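Local coordinates for prolyl 4-hydroxylase alpha subunit Fe(2+) 2OG dioxygenase domain-containing protein (Burkholderia ambifaria, PDB 3W21), which binds a metal ion and 2-oxoglutarate in a jelly-roll pocket and probably acts as an iron(II)- and 2-oxoglutarate-dependent dioxygenase, at residues Tyr5-Met10 / Ile38-Val43; Ala50-Glu55 / Thr254-Gly259; Asp105-Thr110 / Glu134-Thr139; Arg176-Phe181 / Leu239-Asn244. All blocks are in the same frame, centred on the assembly; numbering follows the deposited sequence.

Interaction 1: Tyr5-Met10 / Ile38-Val43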
# COMPACT_ATOMS: atom_id res chain seq x y z
N TYR A 5 -22.01 -8.71 -29.14
CA TYR A 5 -22.76 -7.48 -29.02
C TYR A 5 -22.59 -6.60 -30.24
O TYR A 5 -21.52 -6.64 -30.87
CB TYR A 5 -22.25 -6.70 -27.82
CG TYR A 5 -22.14 -7.48 -26.53
CD1 TYR A 5 -20.97 -8.18 -26.20
CD2 TYR A 5 -23.22 -7.55 -25.65
CE1 TYR A 5 -20.85 -8.88 -25.02
CE2 TYR A 5 -23.11 -8.26 -24.48
CZ TYR A 5 -21.92 -8.93 -24.18
OH TYR A 5 -21.81 -9.60 -22.99
N PRO A 6 -23.60 -5.77 -30.58
CA PRO A 6 -23.36 -4.80 -31.64
C PRO A 6 -22.18 -3.87 -31.26
O PRO A 6 -22.13 -3.36 -30.13
CB PRO A 6 -24.66 -3.99 -31.70
CG PRO A 6 -25.71 -4.79 -30.97
CD PRO A 6 -25.02 -5.80 -30.11
N ALA A 7 -21.31 -3.61 -32.23
CA ALA A 7 -20.08 -2.85 -32.03
C ALA A 7 -19.86 -1.89 -33.19
O ALA A 7 -20.13 -2.24 -34.39
CB ALA A 7 -18.92 -3.82 -31.91
N GLN A 8 -19.41 -0.69 -32.86
CA GLN A 8 -18.91 0.27 -33.85
C GLN A 8 -17.40 0.35 -33.65
O GLN A 8 -16.90 0.66 -32.57
CB GLN A 8 -19.52 1.67 -33.70
CG GLN A 8 -21.04 1.73 -33.96
CD GLN A 8 -21.46 1.27 -35.40
OE1 GLN A 8 -20.83 1.63 -36.39
NE2 GLN A 8 -22.56 0.50 -35.49
N LEU A 9 -16.65 0.08 -34.70
CA LEU A 9 -15.20 0.15 -34.60
C LEU A 9 -14.72 1.40 -35.35
O LEU A 9 -15.01 1.53 -36.55
CB LEU A 9 -14.64 -1.16 -35.17
CG LEU A 9 -13.19 -1.54 -35.04
CD1 LEU A 9 -13.07 -3.06 -34.95
CD2 LEU A 9 -12.36 -0.98 -36.19
N MSE A 10 -13.99 2.29 -34.65
CA MSE A 10 -13.54 3.57 -35.18
C MSE A 10 -12.05 3.55 -35.33
O MSE A 10 -11.28 3.16 -34.42
CB MSE A 10 -13.90 4.76 -34.27
CG MSE A 10 -15.32 5.35 -34.37
SE MSE A 10 -16.53 4.24 -33.33
CE MSE A 10 -15.56 3.76 -31.72
N ILE A 38 -13.62 1.38 -29.72
CA ILE A 38 -14.79 0.54 -30.10
C ILE A 38 -15.95 0.79 -29.13
O ILE A 38 -15.73 0.84 -27.94
CB ILE A 38 -14.43 -0.94 -30.07
CG1 ILE A 38 -13.31 -1.21 -31.08
CG2 ILE A 38 -15.68 -1.82 -30.38
CD1 ILE A 38 -12.86 -2.65 -31.09
N VAL A 39 -17.15 1.03 -29.65
CA VAL A 39 -18.32 1.31 -28.80
C VAL A 39 -19.31 0.15 -29.01
O VAL A 39 -19.65 -0.13 -30.16
CB VAL A 39 -18.93 2.71 -29.14
CG1 VAL A 39 -20.22 3.01 -28.33
CG2 VAL A 39 -17.93 3.76 -28.80
N MSE A 40 -19.68 -0.52 -27.93
CA MSE A 40 -20.47 -1.77 -28.00
C MSE A 40 -21.72 -1.61 -27.14
O MSE A 40 -21.66 -1.01 -26.04
CB MSE A 40 -19.62 -2.91 -27.39
CG MSE A 40 -18.20 -3.07 -27.95
SE MSE A 40 -17.26 -4.58 -27.08
CE MSE A 40 -18.34 -6.09 -27.82
N ASP A 41 -22.83 -2.17 -27.61
CA ASP A 41 -24.07 -2.08 -26.90
C ASP A 41 -24.21 -3.25 -25.95
O ASP A 41 -24.54 -4.36 -26.37
CB ASP A 41 -25.21 -2.13 -27.91
CG ASP A 41 -25.25 -0.91 -28.79
OD1 ASP A 41 -24.41 -0.00 -28.62
OD2 ASP A 41 -26.12 -0.88 -29.67
N ILE A 42 -23.89 -3.04 -24.67
CA ILE A 42 -23.80 -4.13 -23.74
C ILE A 42 -25.08 -4.38 -22.95
O ILE A 42 -25.53 -5.50 -22.84
CB ILE A 42 -22.62 -3.93 -22.77
CG1 ILE A 42 -21.33 -3.68 -23.54
CG2 ILE A 42 -22.44 -5.16 -21.93
CD1 ILE A 42 -20.84 -4.88 -24.33
N VAL A 43 -25.63 -3.34 -22.35
CA VAL A 43 -26.71 -3.57 -21.42
C VAL A 43 -28.00 -2.94 -21.96
O VAL A 43 -28.01 -1.74 -22.23
CB VAL A 43 -26.36 -3.33 -19.91
CG1 VAL A 43 -25.03 -2.62 -19.68
CG2 VAL A 43 -27.52 -2.84 -19.05
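Tyr5 lays its ring over Ile42 and beside Met40, closing one end of an antiparallel strand pair. Its side chain can be followed outward atom by atom. Tyr5 CB stands 3.6 Å from the backbone O of Asp41. With chi1 at -50°, CG sits beside the backbone N, and the ring swings over the end of strand 38-41 and the residue after it. There Tyr5 CD1 meets the methyl CE of selenomethionine Met40 at 3.7 Å, Tyr5 CD2 lies 3.5 Å from Asp41 O, and CE2 comes near the O and CG2 of Ile42. Ile42 CD1 occupies one face almost over the centre, a CH-pi contact 3.7 Å from the centroid of the Tyr5 ring.

Further along, Gln8 and Val39 form a hydrogen-bonded pair, Gln8 N to Val39 O 2.8 Å and Val39 N to Gln8 O 3.0 Å, and Asp41 N donates to Pro6 O. Ala7, Leu9, Ile38 and Met40 share one face of the sheet, on which Leu9 CD1 and Ile38 CD1 lie side by side, 3.9 Å apart. That face is covered by helix 23-31, whose Ala26 touches Ile38 and Met40. Strand 17-22 pairs with the outer side of 4-10, while strand 236-241 continues the sheet beyond 37-41, where Gln236 NE2 bonds Asp41 OD1.

Interaction 2: Ala50-Glu55 / Thr254-Gly259. With AKG (2-oxoglutaric acid), chain D.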
# COMPACT_ATOMS: atom_id res chain seq x y z
N ALA A 50 -29.15 -1.91 -12.56
CA ALA A 50 -28.69 -3.10 -11.87
C ALA A 50 -27.14 -3.18 -11.82
O ALA A 50 -26.54 -3.54 -10.78
CB ALA A 50 -29.30 -4.36 -12.51
N TRP A 51 -26.48 -2.82 -12.95
CA TRP A 51 -25.00 -2.83 -13.04
C TRP A 51 -24.37 -1.83 -12.09
O TRP A 51 -23.32 -2.09 -11.53
CB TRP A 51 -24.59 -2.52 -14.47
CG TRP A 51 -24.79 -3.66 -15.42
CD1 TRP A 51 -26.01 -4.19 -15.88
CD2 TRP A 51 -23.76 -4.40 -16.12
NE1 TRP A 51 -25.80 -5.22 -16.76
CE2 TRP A 51 -24.45 -5.40 -16.94
CE3 TRP A 51 -22.34 -4.38 -16.11
CZ2 TRP A 51 -23.76 -6.31 -17.72
CZ3 TRP A 51 -21.66 -5.28 -16.90
CH2 TRP A 51 -22.35 -6.23 -17.69
N TRP A 52 -25.00 -0.68 -11.91
CA TRP A 52 -24.54 0.29 -10.93
C TRP A 52 -24.75 -0.11 -9.46
O TRP A 52 -23.87 0.13 -8.58
CB TRP A 52 -25.18 1.63 -11.24
CG TRP A 52 -24.72 2.74 -10.31
CD1 TRP A 52 -25.20 3.01 -9.03
CD2 TRP A 52 -23.66 3.73 -10.55
NE1 TRP A 52 -24.52 4.06 -8.47
CE2 TRP A 52 -23.60 4.57 -9.34
CE3 TRP A 52 -22.80 4.03 -11.62
CZ2 TRP A 52 -22.70 5.64 -9.21
CZ3 TRP A 52 -21.91 5.10 -11.48
CH2 TRP A 52 -21.85 5.88 -10.31
N ASP A 53 -25.91 -0.71 -9.18
CA ASP A 53 -26.33 -1.09 -7.84
C ASP A 53 -25.75 -2.38 -7.36
O ASP A 53 -25.92 -2.71 -6.21
CB ASP A 53 -27.85 -1.09 -7.74
CG ASP A 53 -28.44 0.27 -8.07
OD1 ASP A 53 -27.74 1.28 -7.87
OD2 ASP A 53 -29.57 0.35 -8.54
N ASP A 54 -25.04 -3.08 -8.24
CA ASP A 54 -24.31 -4.31 -7.96
C ASP A 54 -23.69 -4.27 -6.56
O ASP A 54 -23.07 -3.27 -6.21
CB ASP A 54 -23.20 -4.42 -9.00
CG ASP A 54 -22.61 -5.81 -9.13
OD1 ASP A 54 -22.14 -6.39 -8.12
OD2 ASP A 54 -22.56 -6.29 -10.28
N GLU A 55 -23.85 -5.33 -5.77
CA GLU A 55 -23.37 -5.29 -4.40
C GLU A 55 -21.84 -5.30 -4.27
O GLU A 55 -21.30 -4.86 -3.24
CB GLU A 55 -24.04 -6.32 -3.48
CG GLU A 55 -23.98 -7.78 -3.89
CD GLU A 55 -24.76 -8.67 -2.94
OE1 GLU A 55 -25.75 -8.19 -2.32
OE2 GLU A 55 -24.41 -9.86 -2.80
N THR A 254 -26.25 15.37 -14.39
CA THR A 254 -25.44 14.28 -13.86
C THR A 254 -25.23 13.17 -14.88
O THR A 254 -26.19 12.74 -15.50
CB THR A 254 -26.03 13.60 -12.61
OG1 THR A 254 -26.58 14.58 -11.74
CG2 THR A 254 -24.88 12.86 -11.86
N ARG A 255 -23.98 12.72 -14.97
CA ARG A 255 -23.54 11.63 -15.86
C ARG A 255 -22.89 10.58 -14.98
O ARG A 255 -22.11 10.92 -14.06
CB ARG A 255 -22.55 12.15 -16.93
CG ARG A 255 -22.15 11.11 -18.00
CD ARG A 255 -21.10 11.56 -19.02
NE ARG A 255 -19.74 11.45 -18.50
CZ ARG A 255 -18.73 10.76 -19.05
NH1 ARG A 255 -18.86 10.11 -20.21
NH2 ARG A 255 -17.56 10.77 -18.43
N ARG A 256 -23.23 9.31 -15.21
CA ARG A 256 -22.67 8.22 -14.41
C ARG A 256 -22.01 7.17 -15.33
O ARG A 256 -22.59 6.78 -16.35
CB ARG A 256 -23.77 7.58 -13.53
CG ARG A 256 -24.19 8.46 -12.37
CD ARG A 256 -25.10 7.70 -11.42
NE ARG A 256 -26.34 7.29 -12.07
CZ ARG A 256 -26.95 6.15 -11.79
NH1 ARG A 256 -26.42 5.33 -10.89
NH2 ARG A 256 -28.07 5.82 -12.41
N THR A 257 -20.79 6.77 -14.97
CA THR A 257 -20.03 5.71 -15.66
C THR A 257 -19.30 4.81 -14.67
O THR A 257 -19.17 5.15 -13.49
CB THR A 257 -18.95 6.26 -16.63
OG1 THR A 257 -17.95 6.95 -15.88
CG2 THR A 257 -19.55 7.20 -17.72
N MSE A 258 -18.81 3.67 -15.16
CA MSE A 258 -18.01 2.75 -14.37
C MSE A 258 -16.83 2.49 -15.27
O MSE A 258 -17.07 2.17 -16.42
CB MSE A 258 -18.82 1.45 -14.51
CG MSE A 258 -19.01 0.69 -13.26
SE MSE A 258 -20.44 -0.58 -13.82
CE MSE A 258 -21.75 0.58 -13.05
N GLY A 259 -15.59 2.46 -14.76
CA GLY A 259 -14.47 2.30 -15.70
C GLY A 259 -13.32 1.50 -15.12
O GLY A 259 -13.21 1.35 -13.91
C1 AKG D . -11.01 7.29 -18.94
O1 AKG D . -9.76 7.37 -18.80
O2 AKG D . -11.61 6.19 -19.09
C2 AKG D . -11.75 8.57 -18.94
O5 AKG D . -11.26 9.58 -19.43
C3 AKG D . -13.12 8.65 -18.32
C4 AKG D . -14.16 7.99 -19.22
C5 AKG D . -15.51 8.14 -18.55
O3 AKG D . -16.37 8.78 -19.19
O4 AKG D . -15.73 7.65 -17.39
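The indole of Trp52 carries the side chain of Arg256 on one face. Arg256 NH1 hovers 3.0 Å above the ring plane, and Arg256 CZ lies 4.3 Å from the centroid of the Trp52 five-membered ring, a cation-pi contact only 9° off the normal. The guanidinium does not lie flat: its plane is 68° from that of the ring, and its edge is turned to Trp52 CD1. Further back, Arg256 CD sits 3.9 Å from the centroid of the Trp52 six-membered ring, so both the aliphatic and the charged parts of the chain are used. At the indole edge lie Asp53 OD1, in plane, and the backbone O of Thr257, 3.4 Å from Trp52 CZ3. Arg140 is a second cation-pi partner of Trp52.

The guanidinium of Arg255 has Thr257 CG2 over one face and O3 of 2-oxoglutarate at its edge, and makes a cation-pi contact with Tyr143. The bond from NH1 to O3 is weak, and the position of NH2, which also approaches O3, is less certain. Thr257 OG1 donates to the other oxygen of the same carboxylate, O4, at 2.8 Å; chi1 of 65° sets this hydroxyl between its backbone N and carbonyl carbon. Tyr143 and Arg141 also hydrogen-bond the 2-oxoglutarate. Alternation along the strand thus turns Arg256 to the tryptophan and Arg255 and Thr257 to the ligand.

Selenomethionine Met258 ends the contact, its CE 3.5 Å from both Trp51 O and Trp52 CA. Strand 255-265 runs between strands 139-143 and 178-183. Helix 48-53 packs against it, with Trp51 reaching helix 111-120 and Trp52 touching Val142.

Interaction 3: Asp105-Thr110 / Glu134-Thr139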
# COMPACT_ATOMS: atom_id res chain seq x y z
N ASP A 105 -12.22 -7.19 -3.19
CA ASP A 105 -12.91 -8.45 -3.00
C ASP A 105 -14.33 -8.33 -3.50
O ASP A 105 -14.77 -9.15 -4.31
CB ASP A 105 -12.74 -9.02 -1.59
CG ASP A 105 -11.37 -9.71 -1.41
OD1 ASP A 105 -10.65 -10.01 -2.41
OD2 ASP A 105 -10.99 -9.95 -0.25
N GLY A 106 -15.00 -7.24 -3.12
CA GLY A 106 -16.25 -6.84 -3.76
C GLY A 106 -16.21 -6.56 -5.26
O GLY A 106 -17.03 -7.06 -6.04
N LEU A 107 -15.26 -5.73 -5.70
CA LEU A 107 -15.16 -5.36 -7.12
C LEU A 107 -14.98 -6.59 -8.00
O LEU A 107 -15.64 -6.66 -9.03
CB LEU A 107 -13.97 -4.34 -7.37
CG LEU A 107 -14.15 -2.98 -6.73
CD1 LEU A 107 -12.97 -2.04 -7.03
CD2 LEU A 107 -15.45 -2.37 -7.28
N ARG A 108 -14.13 -7.54 -7.58
CA ARG A 108 -13.94 -8.88 -8.19
C ARG A 108 -15.26 -9.49 -8.70
O ARG A 108 -15.30 -10.20 -9.72
CB ARG A 108 -13.44 -9.82 -7.09
CG ARG A 108 -12.29 -10.71 -7.47
CD ARG A 108 -11.73 -11.43 -6.24
NE ARG A 108 -11.00 -10.55 -5.31
CZ ARG A 108 -9.82 -9.97 -5.55
NH1 ARG A 108 -9.19 -10.17 -6.70
NH2 ARG A 108 -9.24 -9.22 -4.62
N THR A 109 -16.34 -9.13 -8.01
CA THR A 109 -17.60 -9.86 -7.98
C THR A 109 -18.63 -9.15 -8.85
O THR A 109 -19.71 -9.66 -9.21
CB THR A 109 -17.97 -9.88 -6.46
OG1 THR A 109 -17.91 -11.19 -5.94
CG2 THR A 109 -19.11 -8.99 -5.99
N THR A 110 -18.27 -7.93 -9.23
CA THR A 110 -19.19 -7.05 -9.88
C THR A 110 -19.34 -7.53 -11.36
O THR A 110 -18.39 -8.09 -11.95
CB THR A 110 -18.58 -5.65 -9.75
OG1 THR A 110 -19.60 -4.69 -9.51
CG2 THR A 110 -17.76 -5.37 -10.96
N GLU A 134 -2.56 -6.14 -4.91
CA GLU A 134 -3.38 -5.74 -6.07
C GLU A 134 -3.48 -4.21 -6.23
O GLU A 134 -3.56 -3.49 -5.22
CB GLU A 134 -4.76 -6.32 -5.86
CG GLU A 134 -4.72 -7.84 -6.16
CD GLU A 134 -6.03 -8.51 -5.93
OE1 GLU A 134 -6.98 -7.84 -5.46
OE2 GLU A 134 -6.09 -9.73 -6.20
N PHE A 135 -3.52 -3.75 -7.46
CA PHE A 135 -3.98 -2.41 -7.73
C PHE A 135 -5.48 -2.40 -7.53
O PHE A 135 -6.14 -3.44 -7.57
CB PHE A 135 -3.66 -2.01 -9.18
CG PHE A 135 -2.20 -1.68 -9.43
CD1 PHE A 135 -1.78 -0.34 -9.74
CD2 PHE A 135 -1.23 -2.69 -9.40
CE1 PHE A 135 -0.44 -0.06 -10.00
CE2 PHE A 135 0.14 -2.40 -9.63
CZ PHE A 135 0.53 -1.08 -9.94
N LEU A 136 -6.04 -1.20 -7.37
CA LEU A 136 -7.47 -1.01 -7.35
C LEU A 136 -8.01 -1.56 -8.67
O LEU A 136 -7.42 -1.31 -9.72
CB LEU A 136 -7.82 0.48 -7.32
CG LEU A 136 -9.31 0.90 -7.43
CD1 LEU A 136 -10.00 0.30 -6.21
CD2 LEU A 136 -9.50 2.41 -7.38
N LEU A 137 -9.19 -2.19 -8.65
CA LEU A 137 -9.63 -2.89 -9.89
C LEU A 137 -10.37 -1.95 -10.82
O LEU A 137 -10.23 -2.03 -12.03
CB LEU A 137 -10.53 -4.06 -9.49
CG LEU A 137 -10.37 -5.50 -9.96
CD1 LEU A 137 -9.19 -5.88 -10.82
CD2 LEU A 137 -10.71 -6.51 -8.84
N ALA A 138 -11.15 -1.01 -10.27
CA ALA A 138 -12.10 -0.26 -11.09
C ALA A 138 -12.81 0.74 -10.24
O ALA A 138 -12.80 0.60 -9.03
CB ALA A 138 -13.14 -1.20 -11.69
N THR A 139 -13.52 1.67 -10.88
CA THR A 139 -14.29 2.69 -10.18
C THR A 139 -15.64 3.00 -10.80
O THR A 139 -15.83 2.88 -12.03
CB THR A 139 -13.50 4.05 -10.12
OG1 THR A 139 -13.25 4.50 -11.45
CG2 THR A 139 -12.13 3.87 -9.51
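Leu107 and Leu137 mark the nearest backbones, with CA atoms 6.7 Å apart, where the last turn of helix 86-107 passes into a type I turn from Leu107 to Thr110 alongside the irregular segment 134-139. Leu107 drives CD1 into that loop: the methyl lies 3.3 Å from the backbone O of Ala138, and it also touches Leu136 CD1 at 3.9 Å and Leu137 CB. Leu137 answers with CD2 set against the backbone N of Arg108.

Beside this apolar patch, Asp105, Arg108 and Glu134 build a salt-bridge network that ties the helix to the end of strand 133-134, just before the loop that leads into strand 139-143 of the jelly-roll. Arg108 grips Glu134 end-on. Arg108 NH2 meets the syn lone pair of Glu134 OE1 at 2.8 Å, nearly straight at 166°, while NH1 reaches OE2 of the same carboxylate at 3.2 Å from a more tilted approach. Along the adjoining NE/NH2 edge, Arg108 NE and NH2 converge on Asp105 OD1, at 3.0 and 2.7 Å. Two carboxylates therefore share one guanidinium, whose charge probably offsets theirs, and its rotation is fixed by bonds from all three nitrogens. Glu134 OE1 has a further donor in Asn104 ND2, and Pro124 of strand 123-127 packs against both Arg108 and Glu134.

Interaction 4: Arg176-Phe181 / Leu239-Asn244. With AKG (2-oxoglutaric acid), chain D.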
# COMPACT_ATOMS: atom_id res chain seq x y z
N ARG A 176 -0.57 -0.31 -26.13
CA ARG A 176 -1.97 -0.64 -26.38
C ARG A 176 -2.79 -0.56 -25.07
O ARG A 176 -3.81 -1.20 -24.90
CB ARG A 176 -2.10 -1.97 -27.11
CG ARG A 176 -1.24 -2.06 -28.40
CD ARG A 176 -1.55 -0.85 -29.36
NE ARG A 176 -0.34 -0.62 -30.16
CZ ARG A 176 0.01 0.51 -30.70
NH1 ARG A 176 1.15 0.57 -31.39
NH2 ARG A 176 -0.79 1.55 -30.58
N GLN A 177 -2.31 0.21 -24.09
CA GLN A 177 -3.09 0.24 -22.85
C GLN A 177 -4.52 0.68 -23.22
O GLN A 177 -4.69 1.65 -24.00
CB GLN A 177 -2.43 1.20 -21.87
CG GLN A 177 -3.33 1.46 -20.65
CD GLN A 177 -2.68 2.36 -19.58
OE1 GLN A 177 -3.39 3.13 -18.87
NE2 GLN A 177 -1.36 2.23 -19.41
N LEU A 178 -5.53 0.01 -22.67
CA LEU A 178 -6.92 0.40 -22.97
C LEU A 178 -7.67 1.01 -21.83
O LEU A 178 -7.47 0.58 -20.72
CB LEU A 178 -7.67 -0.88 -23.35
CG LEU A 178 -7.38 -1.45 -24.73
CD1 LEU A 178 -6.45 -0.80 -25.77
CD2 LEU A 178 -7.69 -2.93 -24.88
N GLY A 179 -8.54 1.98 -22.09
CA GLY A 179 -9.54 2.36 -21.11
C GLY A 179 -10.85 1.70 -21.53
O GLY A 179 -11.12 1.57 -22.77
N GLY A 180 -11.67 1.29 -20.53
CA GLY A 180 -12.98 0.72 -20.86
C GLY A 180 -13.94 1.35 -19.86
O GLY A 180 -13.70 1.30 -18.61
N PHE A 181 -15.01 1.95 -20.38
CA PHE A 181 -16.02 2.48 -19.50
C PHE A 181 -17.42 2.23 -20.05
O PHE A 181 -17.68 2.41 -21.23
CB PHE A 181 -15.79 3.96 -19.12
CG PHE A 181 -15.95 4.97 -20.27
CD1 PHE A 181 -17.20 5.58 -20.54
CD2 PHE A 181 -14.86 5.32 -21.09
CE1 PHE A 181 -17.34 6.54 -21.56
CE2 PHE A 181 -15.01 6.27 -22.15
CZ PHE A 181 -16.24 6.91 -22.37
N LEU A 239 -14.41 1.24 -25.38
CA LEU A 239 -13.06 0.67 -25.23
C LEU A 239 -12.15 1.52 -26.17
O LEU A 239 -12.50 1.79 -27.34
CB LEU A 239 -13.09 -0.78 -25.72
CG LEU A 239 -13.99 -1.68 -24.87
CD1 LEU A 239 -14.05 -3.04 -25.57
CD2 LEU A 239 -13.35 -1.77 -23.47
N PHE A 240 -11.00 1.94 -25.67
CA PHE A 240 -10.14 2.81 -26.48
C PHE A 240 -8.69 2.76 -26.01
O PHE A 240 -8.42 2.35 -24.88
CB PHE A 240 -10.65 4.26 -26.42
CG PHE A 240 -10.53 4.90 -25.04
CD1 PHE A 240 -11.46 4.63 -24.05
CD2 PHE A 240 -9.50 5.83 -24.77
CE1 PHE A 240 -11.36 5.20 -22.78
CE2 PHE A 240 -9.41 6.39 -23.51
CZ PHE A 240 -10.34 6.10 -22.53
N GLN A 241 -7.77 3.21 -26.89
CA GLN A 241 -6.34 3.20 -26.59
C GLN A 241 -6.10 4.50 -25.78
O GLN A 241 -6.24 5.63 -26.31
CB GLN A 241 -5.55 3.22 -27.89
CG GLN A 241 -5.71 1.92 -28.67
CD GLN A 241 -4.63 1.66 -29.72
OE1 GLN A 241 -4.91 1.15 -30.82
NE2 GLN A 241 -3.41 2.08 -29.43
N SER A 242 -5.86 4.34 -24.49
CA SER A 242 -5.88 5.49 -23.55
C SER A 242 -4.60 6.35 -23.63
O SER A 242 -4.55 7.44 -23.03
CB SER A 242 -6.11 5.00 -22.11
OG SER A 242 -4.96 4.18 -21.72
N LYS A 243 -3.59 5.91 -24.36
CA LYS A 243 -2.42 6.78 -24.62
C LYS A 243 -2.71 7.96 -25.60
O LYS A 243 -2.00 8.94 -25.59
CB LYS A 243 -1.24 5.94 -25.10
CG LYS A 243 -0.57 5.24 -23.91
CD LYS A 243 0.66 4.43 -24.38
CE LYS A 243 1.74 5.26 -25.00
NZ LYS A 243 2.12 6.48 -24.22
N ASN A 244 -3.76 7.86 -26.41
CA ASN A 244 -4.20 8.99 -27.25
C ASN A 244 -4.84 10.05 -26.41
O ASN A 244 -5.67 9.73 -25.59
CB ASN A 244 -5.18 8.50 -28.29
CG ASN A 244 -4.44 7.76 -29.39
OD1 ASN A 244 -3.99 8.34 -30.35
ND2 ASN A 244 -4.25 6.55 -29.20
C1 AKG D . -11.01 7.29 -18.94
O1 AKG D . -9.76 7.37 -18.80
O2 AKG D . -11.61 6.19 -19.09
C2 AKG D . -11.75 8.57 -18.94
O5 AKG D . -11.26 9.58 -19.43
C3 AKG D . -13.12 8.65 -18.32
C4 AKG D . -14.16 7.99 -19.22
C5 AKG D . -15.51 8.14 -18.55
O3 AKG D . -16.37 8.78 -19.19
O4 AKG D . -15.73 7.65 -17.39
O HOH W 1 -2.96 3.12 -25.60
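Gly179 and Phe240 form the hydrogen-bonded pair of two antiparallel strands in the jelly-roll (double-stranded beta-helix) that holds the metal and 2-oxoglutarate. Gly179 N donates to Phe240 O at 2.8 Å, and Phe240 N returns the bond to Gly179 O at 2.9 Å.

Packing is closest on the ligand side. Phe240, with chi1 at 67°, folds its ring back over the neighbouring strand, one face against Gly179, whose CA makes an off-centre CH-pi contact. The side chains of Phe240 and Phe181 cross at about a right angle, Phe240 CE1 3.9 Å from Phe181 CE2 at the edge of the Phe181 ring. Phe181 spreads one face against 2-oxoglutarate, its CD2 only 3.3 Å from C4 of the ligand. The edge of Phe240 looks toward the C1 carboxylate of 2-oxoglutarate, and its ring meets the zinc ligand His246 edge-to-face. On the other face, toward helix 23-31, Leu239 CD2 rests 3.6 Å from Gly180 CA.

Toward Arg176, which is partly exposed, the strands give way to loops and the contact becomes polar. Ser242 N still bonds Gln177 O at 3.0 Å, while Ser242 OG turns to Asp157 O. Beyond it a water links the two segments, donating to Gln177 O at 2.8 Å and accepting from Lys243 N at 3.1 Å.

Interactions 1, 2 and 4 all reach the same large sheet. Strands 4-10, 37-41, 236-241, 178-183, 255-265 and 139-143 follow one another in it, so interaction 1 passes into interaction 4 through a probable Ile38 N to Leu239 O hydrogen bond, their centres 14 Å apart. Interactions 2 and 4 have centres 19 Å apart yet meet at Phe181, and through them sequence-distant segments converge on 2-oxoglutarate. Interaction 3 joins interaction 2 where Gly259 N probably bonds Thr139 O. Along the chain, interaction 1 closes first; the segments of interaction 2 then bracket interactions 3 and 4 in turn. Interaction 4 lies nearest the centre of the chain, and interactions 1 and 3 do not touch the ligand.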